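Local coordinates for protein argonaute (Aquifex aeolicus, PDB 1YVU), which cuts RNA targets as a DNA-guided endonuclease, using short single-stranded DNA guides to select complementary strands and divalent metal ions for cleavage, at residues N8-E13 against W303-E308; L155-K160 against Y289-Y294; S353-S358 against K415-V420. All coordinates share one frame; numbering follows the deposited sequence.

Contact 1. Residues N8-E13 against W303-E308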
loop_
_atom_site.group_PDB
_atom_site.type_symbol
_atom_site.label_atom_id
_atom_site.label_comp_id
_atom_site.label_asym_id
_atom_site.label_seq_id
_atom_site.Cartn_x
_atom_site.Cartn_y
_atom_site.Cartn_z
ATOM N N ASN A 8 4.313 13.562 12.298
ATOM C CA ASN A 8 3.769 14.522 11.309
ATOM C C ASN A 8 2.419 15.064 11.718
ATOM O O ASN A 8 1.619 15.427 10.834
ATOM C CB ASN A 8 3.400 13.784 10.015
ATOM C CG ASN A 8 4.553 13.251 9.282
ATOM O OD1 ASN A 8 5.114 13.922 8.423
ATOM N ND2 ASN A 8 4.878 12.007 9.554
ATOM N N LEU A 9 2.090 14.991 13.005
ATOM C CA LEU A 9 0.778 15.431 13.492
ATOM C C LEU A 9 0.836 16.695 14.295
ATOM O O LEU A 9 1.635 16.797 15.198
ATOM C CB LEU A 9 0.123 14.319 14.304
ATOM C CG LEU A 9 -0.004 12.966 13.595
ATOM C CD1 LEU A 9 -0.175 11.846 14.568
ATOM C CD2 LEU A 9 -1.116 13.015 12.616
ATOM N N TYR A 10 0.022 17.675 13.927
ATOM C CA TYR A 10 -0.007 18.959 14.611
ATOM C C TYR A 10 -1.446 19.372 14.873
ATOM O O TYR A 10 -2.247 19.392 13.926
ATOM C CB TYR A 10 0.592 20.036 13.710
ATOM C CG TYR A 10 1.961 19.749 13.183
ATOM C CD1 TYR A 10 2.139 19.040 11.968
ATOM C CD2 TYR A 10 3.094 20.133 13.915
ATOM C CE1 TYR A 10 3.449 18.700 11.510
ATOM C CE2 TYR A 10 4.394 19.821 13.470
ATOM C CZ TYR A 10 4.569 19.092 12.276
ATOM O OH TYR A 10 5.838 18.708 11.907
ATOM N N ARG A 11 -1.741 19.816 16.110
ATOM C CA ARG A 11 -3.089 20.265 16.499
ATOM C C ARG A 11 -3.478 21.421 15.635
ATOM O O ARG A 11 -2.730 22.366 15.505
ATOM C CB ARG A 11 -3.186 20.692 17.964
ATOM C CG ARG A 11 -3.147 19.527 18.908
ATOM C CD ARG A 11 -3.581 19.839 20.340
ATOM N NE ARG A 11 -3.676 18.593 21.121
ATOM C CZ ARG A 11 -3.608 18.497 22.450
ATOM N NH1 ARG A 11 -3.446 19.583 23.200
ATOM N NH2 ARG A 11 -3.680 17.297 23.028
ATOM N N ILE A 12 -4.557 21.222 14.895
ATOM C CA ILE A 12 -5.097 22.234 14.013
ATOM C C ILE A 12 -6.410 22.768 14.613
ATOM O O ILE A 12 -7.166 22.041 15.265
ATOM C CB ILE A 12 -5.217 21.713 12.528
ATOM C CG1 ILE A 12 -5.677 22.827 11.606
ATOM C CG2 ILE A 12 -6.136 20.500 12.406
ATOM C CD1 ILE A 12 -5.496 22.508 10.181
ATOM N N GLU A 13 -6.636 24.060 14.438
ATOM C CA GLU A 13 -7.814 24.714 14.972
ATOM C C GLU A 13 -8.341 25.778 14.023
ATOM O O GLU A 13 -7.573 26.377 13.266
ATOM C CB GLU A 13 -7.476 25.343 16.330
ATOM C CG GLU A 13 -7.799 24.450 17.518
ATOM C CD GLU A 13 -6.823 24.572 18.673
ATOM O OE1 GLU A 13 -6.292 25.666 18.945
ATOM O OE2 GLU A 13 -6.602 23.546 19.340
ATOM N N TRP A 303 -7.228 30.299 10.977
ATOM C CA TRP A 303 -6.568 29.006 11.178
ATOM C C TRP A 303 -5.315 28.991 12.043
ATOM O O TRP A 303 -4.403 29.796 11.848
ATOM C CB TRP A 303 -6.188 28.388 9.836
ATOM C CG TRP A 303 -7.310 27.920 9.016
ATOM C CD1 TRP A 303 -7.920 28.609 8.027
ATOM C CD2 TRP A 303 -7.962 26.627 9.078
ATOM N NE1 TRP A 303 -8.906 27.841 7.452
ATOM C CE2 TRP A 303 -8.956 26.620 8.067
ATOM C CE3 TRP A 303 -7.791 25.473 9.885
ATOM C CZ2 TRP A 303 -9.804 25.508 7.840
ATOM C CZ3 TRP A 303 -8.654 24.346 9.661
ATOM C CH2 TRP A 303 -9.643 24.391 8.633
ATOM N N TYR A 304 -5.253 28.009 12.939
ATOM C CA TYR A 304 -4.106 27.807 13.808
ATOM C C TYR A 304 -3.640 26.389 13.587
ATOM O O TYR A 304 -4.453 25.480 13.411
ATOM C CB TYR A 304 -4.473 27.947 15.275
ATOM C CG TYR A 304 -3.309 27.730 16.214
ATOM C CD1 TYR A 304 -2.323 28.726 16.359
ATOM C CD2 TYR A 304 -3.204 26.550 17.001
ATOM C CE1 TYR A 304 -1.257 28.579 17.264
ATOM C CE2 TYR A 304 -2.124 26.380 17.924
ATOM C CZ TYR A 304 -1.157 27.411 18.043
ATOM O OH TYR A 304 -0.097 27.302 18.919
ATOM N N ILE A 305 -2.319 26.233 13.575
ATOM C CA ILE A 305 -1.656 24.955 13.424
ATOM C C ILE A 305 -0.539 25.001 14.466
ATOM O O ILE A 305 0.238 25.970 14.523
ATOM C CB ILE A 305 -1.048 24.738 11.983
ATOM C CG1 ILE A 305 -2.122 24.894 10.877
ATOM C CG2 ILE A 305 -0.452 23.308 11.878
ATOM C CD1 ILE A 305 -1.616 24.819 9.451
ATOM N N SER A 306 -0.486 23.967 15.307
ATOM C CA SER A 306 0.521 23.845 16.343
ATOM C C SER A 306 1.927 23.652 15.727
ATOM O O SER A 306 2.086 22.908 14.752
ATOM C CB SER A 306 0.183 22.644 17.248
ATOM O OG SER A 306 0.892 22.681 18.490
ATOM N N PRO A 307 2.933 24.441 16.194
ATOM C CA PRO A 307 4.325 24.348 15.703
ATOM C C PRO A 307 4.979 23.061 16.228
ATOM O O PRO A 307 5.978 22.584 15.688
ATOM C CB PRO A 307 4.984 25.570 16.346
ATOM C CG PRO A 307 3.854 26.555 16.419
ATOM C CD PRO A 307 2.760 25.685 16.974
ATOM N N GLU A 308 4.363 22.515 17.270
ATOM C CA GLU A 308 4.813 21.316 17.936
ATOM C C GLU A 308 4.138 19.997 17.495
ATOM O O GLU A 308 2.904 19.844 17.542
ATOM C CB GLU A 308 4.706 21.516 19.453
ATOM C CG GLU A 308 5.712 22.533 20.013
ATOM C CD GLU A 308 6.502 22.005 21.199
ATOM O OE1 GLU A 308 5.910 21.877 22.299
ATOM O OE2 GLU A 308 7.708 21.715 21.036
#
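Ile12 turns CG1 away from its own amide nitrogen (chi1 -175°), which carries CD1 to Trp303. The two side chains meet at a slant, Ile12 CD1 lying 3.7 Å from Trp303 CZ3. One bond back, Ile12 CG1 packs on Ile305 CG1, its partner in a non-hydrogen-bonded pair. The next pair is hydrogen-bonded: Glu13 N donates to Tyr304 O at 2.8 Å, and Tyr304 N returns a bond to Glu13 O at 2.9 Å. Ser306 N adds a third, to Arg11 O. Linker L2 thus supplies, in 303-305, an outermost strand of an antiparallel sheet, beside the N-terminal domain strand 9-14. On the other face Glu13 and Tyr304 lie side by side, carboxylate and ring planes 18° apart, while Glu13 OE1 forms its salt bridge with Arg15. Tyr10, on the strand, directs its CB toward 303-308, 3.9 Å from Ile305 CG2, with Pro307 O at the ring edge and its OH hydrogen-bonded to Glu309. Losing the ring to an alanine here is likely to leave the Glu309 carboxylate without its hydroxyl partner and open a gap beside the 306-308 backbone. Phe101 and Phe104 of helix 94-107 meet the Trp303 ring edge-to-face.

Contact 2. Residues L155-K160 against Y289-Y294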
loop_
_atom_site.group_PDB
_atom_site.type_symbol
_atom_site.label_atom_id
_atom_site.label_comp_id
_atom_site.label_asym_id
_atom_site.label_seq_id
_atom_site.Cartn_x
_atom_site.Cartn_y
_atom_site.Cartn_z
ATOM N N LEU A 155 -3.397 17.954 11.952
ATOM C CA LEU A 155 -3.085 18.089 10.560
ATOM C C LEU A 155 -1.924 17.171 10.352
ATOM O O LEU A 155 -0.894 17.259 11.034
ATOM C CB LEU A 155 -2.733 19.501 10.128
ATOM C CG LEU A 155 -2.350 19.624 8.640
ATOM C CD1 LEU A 155 -3.507 19.288 7.702
ATOM C CD2 LEU A 155 -1.870 21.011 8.380
ATOM N N HIS A 156 -2.225 16.154 9.560
ATOM C CA HIS A 156 -1.257 15.176 9.149
ATOM C C HIS A 156 -0.688 15.806 7.879
ATOM O O HIS A 156 -1.423 16.014 6.893
ATOM C CB HIS A 156 -1.937 13.848 8.838
ATOM C CG HIS A 156 -1.078 12.886 8.086
ATOM N ND1 HIS A 156 0.288 13.037 7.976
ATOM C CD2 HIS A 156 -1.400 11.801 7.342
ATOM C CE1 HIS A 156 0.774 12.097 7.184
ATOM N NE2 HIS A 156 -0.228 11.332 6.790
ATOM N N LEU A 157 0.606 16.131 7.941
ATOM C CA LEU A 157 1.299 16.738 6.819
ATOM C C LEU A 157 2.600 16.031 6.462
ATOM O O LEU A 157 3.475 15.834 7.305
ATOM C CB LEU A 157 1.529 18.219 7.104
ATOM C CG LEU A 157 2.327 19.153 6.188
ATOM C CD1 LEU A 157 1.977 19.035 4.727
ATOM C CD2 LEU A 157 2.039 20.544 6.662
ATOM N N ASP A 158 2.720 15.683 5.189
ATOM C CA ASP A 158 3.902 15.005 4.698
ATOM C C ASP A 158 4.372 15.624 3.388
ATOM O O ASP A 158 3.663 16.427 2.764
ATOM C CB ASP A 158 3.612 13.505 4.499
ATOM C CG ASP A 158 4.815 12.608 4.818
ATOM O OD1 ASP A 158 5.986 13.032 4.640
ATOM O OD2 ASP A 158 4.564 11.463 5.252
ATOM N N LEU A 159 5.584 15.215 3.000
ATOM C CA LEU A 159 6.260 15.632 1.779
ATOM C C LEU A 159 6.890 14.405 1.140
ATOM O O LEU A 159 7.770 13.764 1.716
ATOM C CB LEU A 159 7.346 16.664 2.090
ATOM C CG LEU A 159 8.051 17.210 0.858
ATOM C CD1 LEU A 159 7.190 18.245 0.172
ATOM C CD2 LEU A 159 9.340 17.814 1.276
ATOM N N LYS A 160 6.386 14.037 -0.025
ATOM C CA LYS A 160 6.930 12.891 -0.731
ATOM C C LYS A 160 7.436 13.346 -2.101
ATOM O O LYS A 160 7.214 14.494 -2.475
ATOM C CB LYS A 160 5.872 11.778 -0.788
ATOM C CG LYS A 160 5.588 11.184 0.615
ATOM C CD LYS A 160 4.414 10.209 0.710
ATOM C CE LYS A 160 4.225 9.772 2.175
ATOM N NZ LYS A 160 3.153 8.766 2.384
ATOM N N TYR A 289 9.028 23.634 7.655
ATOM C CA TYR A 289 9.136 24.852 6.853
ATOM C C TYR A 289 7.826 25.119 6.094
ATOM O O TYR A 289 7.433 26.266 5.926
ATOM C CB TYR A 289 10.344 24.777 5.894
ATOM C CG TYR A 289 10.671 26.066 5.132
ATOM C CD1 TYR A 289 11.251 27.187 5.787
ATOM C CD2 TYR A 289 10.432 26.160 3.738
ATOM C CE1 TYR A 289 11.590 28.386 5.049
ATOM C CE2 TYR A 289 10.765 27.340 2.996
ATOM C CZ TYR A 289 11.342 28.443 3.651
ATOM O OH TYR A 289 11.677 29.562 2.906
ATOM N N ILE A 290 7.132 24.051 5.704
ATOM C CA ILE A 290 5.866 24.136 4.963
ATOM C C ILE A 290 4.762 24.712 5.852
ATOM O O ILE A 290 3.963 25.548 5.409
ATOM C CB ILE A 290 5.428 22.739 4.450
ATOM C CG1 ILE A 290 6.586 22.071 3.722
ATOM C CG2 ILE A 290 4.252 22.856 3.482
ATOM C CD1 ILE A 290 6.378 20.623 3.361
ATOM N N LEU A 291 4.743 24.265 7.108
ATOM C CA LEU A 291 3.777 24.702 8.119
ATOM C C LEU A 291 3.776 26.204 8.324
ATOM O O LEU A 291 2.719 26.829 8.323
ATOM C CB LEU A 291 4.102 24.083 9.469
ATOM C CG LEU A 291 3.628 22.723 9.915
ATOM C CD1 LEU A 291 3.789 22.735 11.417
ATOM C CD2 LEU A 291 2.178 22.532 9.569
ATOM N N ARG A 292 4.977 26.767 8.478
ATOM C CA ARG A 292 5.166 28.194 8.698
ATOM C C ARG A 292 4.453 29.042 7.636
ATOM O O ARG A 292 3.701 29.949 7.992
ATOM C CB ARG A 292 6.662 28.529 8.769
ATOM C CG ARG A 292 7.444 27.852 9.905
ATOM C CD ARG A 292 8.850 28.434 10.027
ATOM N NE ARG A 292 9.823 27.562 10.694
ATOM C CZ ARG A 292 10.973 27.980 11.228
ATOM N NH1 ARG A 292 11.316 29.267 11.196
ATOM N NH2 ARG A 292 11.798 27.095 11.778
ATOM N N ARG A 293 4.558 28.628 6.366
ATOM C CA ARG A 293 3.942 29.339 5.228
ATOM C C ARG A 293 2.422 29.273 5.193
ATOM O O ARG A 293 1.759 30.223 4.744
ATOM C CB ARG A 293 4.509 28.858 3.893
ATOM C CG ARG A 293 5.948 29.272 3.648
ATOM C CD ARG A 293 6.420 28.681 2.345
ATOM N NE ARG A 293 7.842 28.896 2.090
ATOM C CZ ARG A 293 8.337 29.354 0.943
ATOM N NH1 ARG A 293 7.522 29.664 -0.067
ATOM N NH2 ARG A 293 9.654 29.460 0.785
ATOM N N TYR A 294 1.888 28.144 5.666
ATOM C CA TYR A 294 0.444 27.922 5.754
ATOM C C TYR A 294 -0.114 28.860 6.817
ATOM O O TYR A 294 -1.153 29.479 6.606
ATOM C CB TYR A 294 0.102 26.471 6.165
ATOM C CG TYR A 294 0.206 25.390 5.105
ATOM C CD1 TYR A 294 -0.010 24.039 5.432
ATOM C CD2 TYR A 294 0.549 25.700 3.772
ATOM C CE1 TYR A 294 0.123 23.026 4.443
ATOM C CE2 TYR A 294 0.680 24.699 2.773
ATOM C CZ TYR A 294 0.471 23.378 3.112
ATOM O OH TYR A 294 0.625 22.449 2.128
#
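Leu157 is the centre of this contact, and its CD2 methyl makes the two closest approaches, 3.5 Å from Leu291 CD2 and 3.8 Å from Tyr294 CE1. Its CG is anti to the backbone N (chi1 175°), which carries the isopropyl group straight out from the strand toward helix 289-294. Leu291 starts less directly. Its CB points neither at the strand nor away from it, but with CG beside the backbone N (chi1 -86°) the end comes nearer, CD2 reaching Leu157, and the two leucines slide past each other in opposite senses. The same Leu291 methyl has a looser neighbour in Leu155 CD2, at 4.5 Å.

Two residues farther along the strand, Leu159 sends CD1 across Ile290 CD1 at 4.1 Å, the two side chains meeting at a slant. Alternate residues 155, 157 and 159 therefore turn one row of leucines to the helix, which answers with Ile290, Leu291 and Tyr294. No hydrogen bond joins the two segments. Tyr294 presents a ring carbon to Leu157, takes Ile290 O over one face of its ring, and hands its hydroxyl to Glu143 of strand 134-147. The opposite side of the strand is polar: Asp158 OD1 receives Leu159 N at 2.8 Å and also forms a salt bridge with Arg605.

Strand 153-165 of linker L1 lies between 134-147 and 9-14 in its antiparallel sheet, and helix 280-299 of linker L2 packs across it; the segment axes of 155-160 and 289-294 lie 124° apart in direction and approach to 10.1 Å. Val141 and Glu143 of the neighbouring strand touch Leu157, Tyr10 of strand 9-14 touches Leu291, and helix 110-126 packs beside the helix through Phe114 on Ile290 and Val110 on Tyr294.

Contact 3. Residues S353-S358 against K415-V420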
loop_
_atom_site.group_PDB
_atom_site.type_symbol
_atom_site.label_atom_id
_atom_site.label_comp_id
_atom_site.label_asym_id
_atom_site.label_seq_id
_atom_site.Cartn_x
_atom_site.Cartn_y
_atom_site.Cartn_z
ATOM N N SER A 353 12.518 -32.981 -1.688
ATOM C CA SER A 353 13.000 -33.027 -3.076
ATOM C C SER A 353 13.304 -31.596 -3.519
ATOM O O SER A 353 12.399 -30.765 -3.603
ATOM C CB SER A 353 11.981 -33.709 -4.007
ATOM O OG SER A 353 10.697 -33.121 -3.911
ATOM N N VAL A 354 14.594 -31.314 -3.733
ATOM C CA VAL A 354 15.097 -29.984 -4.102
ATOM C C VAL A 354 15.750 -29.912 -5.482
ATOM O O VAL A 354 16.431 -30.851 -5.880
ATOM C CB VAL A 354 16.178 -29.527 -3.047
ATOM C CG1 VAL A 354 16.736 -28.137 -3.344
ATOM C CG2 VAL A 354 15.587 -29.535 -1.655
ATOM N N GLU A 355 15.492 -28.827 -6.214
ATOM C CA GLU A 355 16.153 -28.547 -7.503
ATOM C C GLU A 355 17.131 -27.377 -7.215
ATOM O O GLU A 355 16.862 -26.536 -6.343
ATOM C CB GLU A 355 15.150 -28.125 -8.592
ATOM C CG GLU A 355 14.713 -29.250 -9.570
ATOM C CD GLU A 355 15.278 -29.136 -10.985
ATOM O OE1 GLU A 355 15.206 -28.051 -11.604
ATOM O OE2 GLU A 355 15.771 -30.159 -11.495
ATOM N N ILE A 356 18.288 -27.357 -7.876
ATOM C CA ILE A 356 19.277 -26.291 -7.668
ATOM C C ILE A 356 19.608 -25.583 -8.956
ATOM O O ILE A 356 19.490 -26.181 -10.039
ATOM C CB ILE A 356 20.599 -26.848 -7.053
ATOM C CG1 ILE A 356 20.347 -27.358 -5.647
ATOM C CG2 ILE A 356 21.652 -25.784 -6.935
ATOM C CD1 ILE A 356 21.180 -28.494 -5.303
ATOM N N ILE A 357 19.939 -24.293 -8.854
ATOM C CA ILE A 357 20.320 -23.504 -10.024
ATOM C C ILE A 357 21.473 -22.598 -9.689
ATOM O O ILE A 357 21.463 -21.943 -8.659
ATOM C CB ILE A 357 19.163 -22.576 -10.633
ATOM C CG1 ILE A 357 17.991 -23.392 -11.126
ATOM C CG2 ILE A 357 19.650 -21.700 -11.838
ATOM C CD1 ILE A 357 16.981 -23.517 -10.106
ATOM N N SER A 358 22.439 -22.528 -10.595
ATOM C CA SER A 358 23.553 -21.647 -10.412
ATOM C C SER A 358 23.737 -20.853 -11.661
ATOM O O SER A 358 23.626 -21.347 -12.768
ATOM C CB SER A 358 24.816 -22.400 -10.092
ATOM O OG SER A 358 25.030 -23.312 -11.134
ATOM N N LYS A 415 8.301 -29.800 -11.816
ATOM C CA LYS A 415 8.677 -31.213 -11.599
ATOM C C LYS A 415 7.998 -32.063 -10.513
ATOM O O LYS A 415 7.556 -33.184 -10.808
ATOM C CB LYS A 415 10.211 -31.342 -11.534
ATOM C CG LYS A 415 10.863 -31.083 -12.874
ATOM C CD LYS A 415 12.358 -31.116 -12.817
ATOM C CE LYS A 415 12.921 -30.805 -14.182
ATOM N NZ LYS A 415 14.409 -30.818 -14.208
ATOM N N ASP A 416 7.952 -31.500 -9.295
ATOM C CA ASP A 416 7.342 -32.024 -8.058
ATOM C C ASP A 416 8.154 -31.509 -6.875
ATOM O O ASP A 416 7.977 -31.958 -5.736
ATOM C CB ASP A 416 7.274 -33.561 -7.992
ATOM C CG ASP A 416 6.028 -34.070 -7.271
ATOM O OD1 ASP A 416 5.353 -33.290 -6.556
ATOM O OD2 ASP A 416 5.724 -35.266 -7.436
ATOM N N VAL A 417 9.018 -30.534 -7.140
ATOM C CA VAL A 417 9.885 -29.975 -6.117
ATOM C C VAL A 417 9.227 -29.350 -4.912
ATOM O O VAL A 417 8.167 -28.728 -5.018
ATOM C CB VAL A 417 10.912 -28.990 -6.684
ATOM C CG1 VAL A 417 12.157 -29.708 -6.967
ATOM C CG2 VAL A 417 10.395 -28.300 -7.947
ATOM N N ASP A 418 9.847 -29.605 -3.763
ATOM C CA ASP A 418 9.422 -29.100 -2.468
ATOM C C ASP A 418 10.081 -27.755 -2.185
ATOM O O ASP A 418 9.511 -26.909 -1.484
ATOM C CB ASP A 418 9.797 -30.093 -1.372
ATOM C CG ASP A 418 8.952 -31.363 -1.395
ATOM O OD1 ASP A 418 7.813 -31.362 -1.925
ATOM O OD2 ASP A 418 9.438 -32.377 -0.857
ATOM N N LEU A 419 11.295 -27.580 -2.719
ATOM C CA LEU A 419 12.102 -26.345 -2.607
ATOM C C LEU A 419 12.972 -26.196 -3.860
ATOM O O LEU A 419 13.114 -27.132 -4.661
ATOM C CB LEU A 419 12.994 -26.376 -1.354
ATOM C CG LEU A 419 13.931 -25.191 -1.049
ATOM C CD1 LEU A 419 13.184 -23.886 -0.816
ATOM C CD2 LEU A 419 14.728 -25.529 0.159
ATOM N N VAL A 420 13.489 -24.995 -4.072
ATOM C CA VAL A 420 14.353 -24.725 -5.217
ATOM C C VAL A 420 15.467 -23.828 -4.685
ATOM O O VAL A 420 15.188 -22.738 -4.163
ATOM C CB VAL A 420 13.566 -23.979 -6.364
ATOM C CG1 VAL A 420 14.496 -23.515 -7.469
ATOM C CG2 VAL A 420 12.506 -24.866 -6.976
#
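Ser353 and Asp418 grip each other through both backbone and side chain. Asp418 N donates to Ser353 O at 2.8 Å, and Leu419 N adds a weak bond to the same oxygen. In return Ser353 N reaches Asp418 OD2 at 3.2 Å, coming from above the carboxylate plane, with Ser353 OG as a weak second donor. The hydroxyl is placed for this by lying between the backbone N and the carbonyl carbon (chi1 54°).

Beyond this point the chains run as parallel neighbours, Val354 beside Leu419 and Glu355 beside Val420, in the four-stranded parallel sheet of the Mid domain, a Rossmann-like fold in Argonautes. Glu355 N closes the register with a weak bond to Leu419 O. The buried packing lies here: Val354 CG2 is 4.1 Å from Leu419 CB on one face, and on the other Ile357 CD1 meets Val420 CG1 at 3.6 Å, with Ile451 touching Val420. Val417 CG1 meets the bent Glu355 chain, 3.7 Å from its CG.

The solvent side is looser. Lys415, exposed and poorly ordered, stretches its extended chain across Glu355 at about a right angle and places NZ 3.1 Å from Glu355 OE2, a salt bridge in which the amine approaches OE2 from above the carboxylate plane.

The two acids are thus held differently. Asp418 OD2 collects the Ser353 donors and a salt bridge from Lys349, a setting that would probably keep it ionised, whereas the Lys415 bridge, made by a mobile lysine, probably adds less to the join than the backbone bonds and apolar side chains.

Overall arrangement
Contacts 1 and 2 belong to one piece of the PAZ lobe, their centres about 10 Å apart. Strands 9-14 and 153-165 are neighbours in the same antiparallel sheet, probably hydrogen-bonded through Tyr10 O and Leu155 N, and helix 280-299 is followed by strand 303-305, so linker L2 first covers the sheet and then joins its edge. Along the sequence both segments of contact 2 fall between those of contact 1. The N-terminal domain and both linkers are thereby tied together, with PAZ inserted between the linkers. Contact 3 comes later, in the Mid domain of the PIWI lobe, on the opposite side of the chain's centre, its centre about 57 and 52 Å from those of contacts 1 and 2.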